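Local coordinates for D-aminopeptidase (PDB 1HI9), which hydrolyses N-terminal residues from peptides containing D-amino acids, as a zinc-dependent, self-compartmentalizing homodecamer with its active sites in a central chamber, at residues F124-D128 with R129-E133. Sequence-based numbering, arbitrary orientation.
Sequences FYIND and RPVGE. With ZN (zinc ion), chain F.
Phe124 and Val131 face each other as an antiparallel hydrogen-bonded pair. Val131 N gives Phe124 O a bond of 3.0 Å, nearly straight at the hydrogen (167°) though the donor stands above the carbonyl plane; the return bond from Phe124 N to Val131 O is weak, and a water beside it donates to Val131 O and takes a weak bond from Phe124 N. On the side these residues share with Ile126, Val131 CG2 stands between its own backbone N and carbonyl carbon (chi1 -62°); that brings it 3.9 Å from Phe124 CB and 4.1 Å from Ile126 CG1. Helix 133-143 packs against Phe124 and Ile126 through Leu136. The two strands form a tight beta hairpin at the edge of the antiparallel sheet, turned by a type I' turn from Ile126 to Arg129; within it Asn127 OD1 accepts a bond from Val218 N. Arg129 lays its CB 3.6 Å from Ile126 O, and its extended chain touches Tyr139 and Leu164. On the opposite face Tyr125 brings CE2 obliquely to within 3.8 Å of Pro130 CG; an alanine in place of Tyr125 would probably cost that carbon its apolar partner across the hairpin. Beyond Val131 the chain passes Gly132, the helix N-cap, to Glu133, whose OE1 binds zinc at 2.0 Å alongside Asp8 and His104.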
ATOM      1  N   PHE A 124     -29.458   7.581 -24.976  1.00 36.84           N
ATOM      2  CA  PHE A 124     -29.120   8.787 -25.711  1.00 37.02           C
ATOM      3  C   PHE A 124     -30.304   8.964 -26.663  1.00 39.48           C
ATOM      4  O   PHE A 124     -30.848   7.978 -27.172  1.00 39.18           O
ATOM      5  CB  PHE A 124     -27.853   8.589 -26.546  1.00 38.02           C
ATOM      6  CG  PHE A 124     -26.572   8.863 -25.806  1.00 38.86           C
ATOM      7  CD1 PHE A 124     -25.365   8.311 -26.251  1.00 38.89           C
ATOM      8  CD2 PHE A 124     -26.558   9.689 -24.690  1.00 38.16           C
ATOM      9  CE1 PHE A 124     -24.169   8.574 -25.589  1.00 37.51           C
ATOM     10  CE2 PHE A 124     -25.372   9.957 -24.026  1.00 39.03           C
ATOM     11  CZ  PHE A 124     -24.172   9.402 -24.475  1.00 37.81           C
ATOM     12  N   TYR A 125     -30.711  10.204 -26.909  1.00 41.63           N
ATOM     13  CA  TYR A 125     -31.818  10.468 -27.821  1.00 41.18           C
ATOM     14  C   TYR A 125     -31.507  11.637 -28.751  1.00 42.55           C
ATOM     15  O   TYR A 125     -31.024  12.697 -28.333  1.00 40.81           O
ATOM     16  CB  TYR A 125     -33.110  10.812 -27.057  1.00 42.31           C
ATOM     17  CG  TYR A 125     -33.732   9.703 -26.239  1.00 41.53           C
ATOM     18  CD1 TYR A 125     -33.526   9.625 -24.861  1.00 41.32           C
ATOM     19  CD2 TYR A 125     -34.536   8.736 -26.844  1.00 42.32           C
ATOM     20  CE1 TYR A 125     -34.105   8.612 -24.105  1.00 42.30           C
ATOM     21  CE2 TYR A 125     -35.120   7.717 -26.100  1.00 41.51           C
ATOM     22  CZ  TYR A 125     -34.899   7.663 -24.726  1.00 42.70           C
ATOM     23  OH  TYR A 125     -35.474   6.675 -23.956  1.00 44.76           O
ATOM     24  N   ILE A 126     -31.789  11.424 -30.025  1.00 43.14           N
ATOM     25  CA  ILE A 126     -31.623  12.456 -31.028  1.00 43.58           C
ATOM     26  C   ILE A 126     -33.024  12.601 -31.606  1.00 44.95           C
ATOM     27  O   ILE A 126     -33.441  11.796 -32.439  1.00 43.51           O
ATOM     28  CB  ILE A 126     -30.629  12.041 -32.125  1.00 42.23           C
ATOM     29  CG1 ILE A 126     -29.218  11.992 -31.552  1.00 41.92           C
ATOM     30  CG2 ILE A 126     -30.660  13.060 -33.266  1.00 40.46           C
ATOM     31  CD1 ILE A 126     -28.732  13.347 -31.027  1.00 41.72           C
ATOM     32  N   ASN A 127     -33.748  13.613 -31.126  1.00 46.45           N
ATOM     33  CA  ASN A 127     -35.126  13.858 -31.547  1.00 49.22           C
ATOM     34  C   ASN A 127     -35.998  12.629 -31.236  1.00 49.80           C
ATOM     35  O   ASN A 127     -36.661  12.069 -32.113  1.00 50.80           O
ATOM     36  CB  ASN A 127     -35.180  14.189 -33.045  1.00 49.42           C
ATOM     37  CG  ASN A 127     -35.040  15.675 -33.325  1.00 50.41           C
ATOM     38  OD1 ASN A 127     -34.228  16.365 -32.707  1.00 49.73           O
ATOM     39  ND2 ASN A 127     -35.822  16.172 -34.274  1.00 51.09           N
ATOM     40  N   ASP A 128     -35.968  12.200 -29.983  1.00 50.14           N
ATOM     41  CA  ASP A 128     -36.766  11.060 -29.540  1.00 52.41           C
ATOM     42  C   ASP A 128     -36.366   9.685 -30.069  1.00 52.07           C
ATOM     43  O   ASP A 128     -37.000   8.685 -29.733  1.00 51.87           O
ATOM     44  CB  ASP A 128     -38.248  11.305 -29.847  1.00 55.13           C
ATOM     45  CG  ASP A 128     -38.810  12.501 -29.085  1.00 57.39           C
ATOM     46  OD1 ASP A 128     -38.550  12.593 -27.859  1.00 58.38           O
ATOM     47  OD2 ASP A 128     -39.506  13.335 -29.704  1.00 57.82           O
ATOM     48  N   ARG A 129     -35.331   9.612 -30.895  1.00 50.69           N
ATOM     49  CA  ARG A 129     -34.922   8.310 -31.378  1.00 49.35           C
ATOM     50  C   ARG A 129     -33.788   7.714 -30.546  1.00 48.36           C
ATOM     51  O   ARG A 129     -32.715   8.306 -30.426  1.00 48.05           O
ATOM     52  CB  ARG A 129     -34.486   8.360 -32.837  1.00 51.88           C
ATOM     53  CG  ARG A 129     -34.018   6.989 -33.298  1.00 55.77           C
ATOM     54  CD  ARG A 129     -34.020   6.826 -34.789  1.00 59.17           C
ATOM     55  NE  ARG A 129     -33.852   5.418 -35.135  1.00 62.65           N
ATOM     56  CZ  ARG A 129     -33.944   4.934 -36.370  1.00 63.87           C
ATOM     57  NH1 ARG A 129     -34.203   5.752 -37.386  1.00 63.15           N
ATOM     58  NH2 ARG A 129     -33.783   3.634 -36.580  1.00 63.38           N
ATOM     59  N   PRO A 130     -34.012   6.520 -29.968  1.00 46.31           N
ATOM     60  CA  PRO A 130     -33.028   5.819 -29.140  1.00 43.86           C
ATOM     61  C   PRO A 130     -31.745   5.492 -29.894  1.00 42.39           C
ATOM     62  O   PRO A 130     -31.789   4.852 -30.942  1.00 42.99           O
ATOM     63  CB  PRO A 130     -33.767   4.546 -28.722  1.00 43.50           C
ATOM     64  CG  PRO A 130     -35.193   4.954 -28.734  1.00 46.12           C
ATOM     65  CD  PRO A 130     -35.290   5.788 -29.987  1.00 46.37           C
ATOM     66  N   VAL A 131     -30.607   5.945 -29.378  1.00 41.14           N
ATOM     67  CA  VAL A 131     -29.315   5.635 -29.993  1.00 38.56           C
ATOM     68  C   VAL A 131     -28.202   5.515 -28.948  1.00 38.01           C
ATOM     69  O   VAL A 131     -28.315   6.001 -27.819  1.00 35.82           O
ATOM     70  CB  VAL A 131     -28.879   6.704 -31.018  1.00 38.42           C
ATOM     71  CG1 VAL A 131     -29.882   6.777 -32.154  1.00 40.40           C
ATOM     72  CG2 VAL A 131     -28.730   8.069 -30.334  1.00 38.21           C
ATOM     73  N   GLY A 132     -27.128   4.845 -29.339  1.00 39.17           N
ATOM     74  CA  GLY A 132     -25.985   4.697 -28.463  1.00 38.01           C
ATOM     75  C   GLY A 132     -24.817   5.320 -29.191  1.00 37.68           C
ATOM     76  O   GLY A 132     -25.010   6.188 -30.050  1.00 38.24           O
ATOM     77  N   GLU A 133     -23.608   4.885 -28.859  1.00 37.13           N
ATOM     78  CA  GLU A 133     -22.410   5.399 -29.519  1.00 36.05           C
ATOM     79  C   GLU A 133     -22.538   5.200 -31.026  1.00 36.89           C
ATOM     80  O   GLU A 133     -22.232   6.092 -31.819  1.00 35.96           O
ATOM     81  CB  GLU A 133     -21.170   4.652 -29.013  1.00 35.04           C
ATOM     82  CG  GLU A 133     -20.755   5.023 -27.603  1.00 33.50           C
ATOM     83  CD  GLU A 133     -19.767   4.046 -27.003  1.00 33.13           C
ATOM     84  OE1 GLU A 133     -18.843   3.607 -27.721  1.00 33.44           O
ATOM     85  OE2 GLU A 133     -19.904   3.720 -25.806  1.00 30.94           O
TER
HETATM   86 ZN    ZN F 300     -17.949   2.119 -26.780  1.00 31.80          ZN
HETATM   87  O   HOH W   1     -27.807   4.908 -25.092  1.00 24.27           O
HETATM   88  O   HOH W   2     -17.036   3.146 -25.191  1.00 28.83           O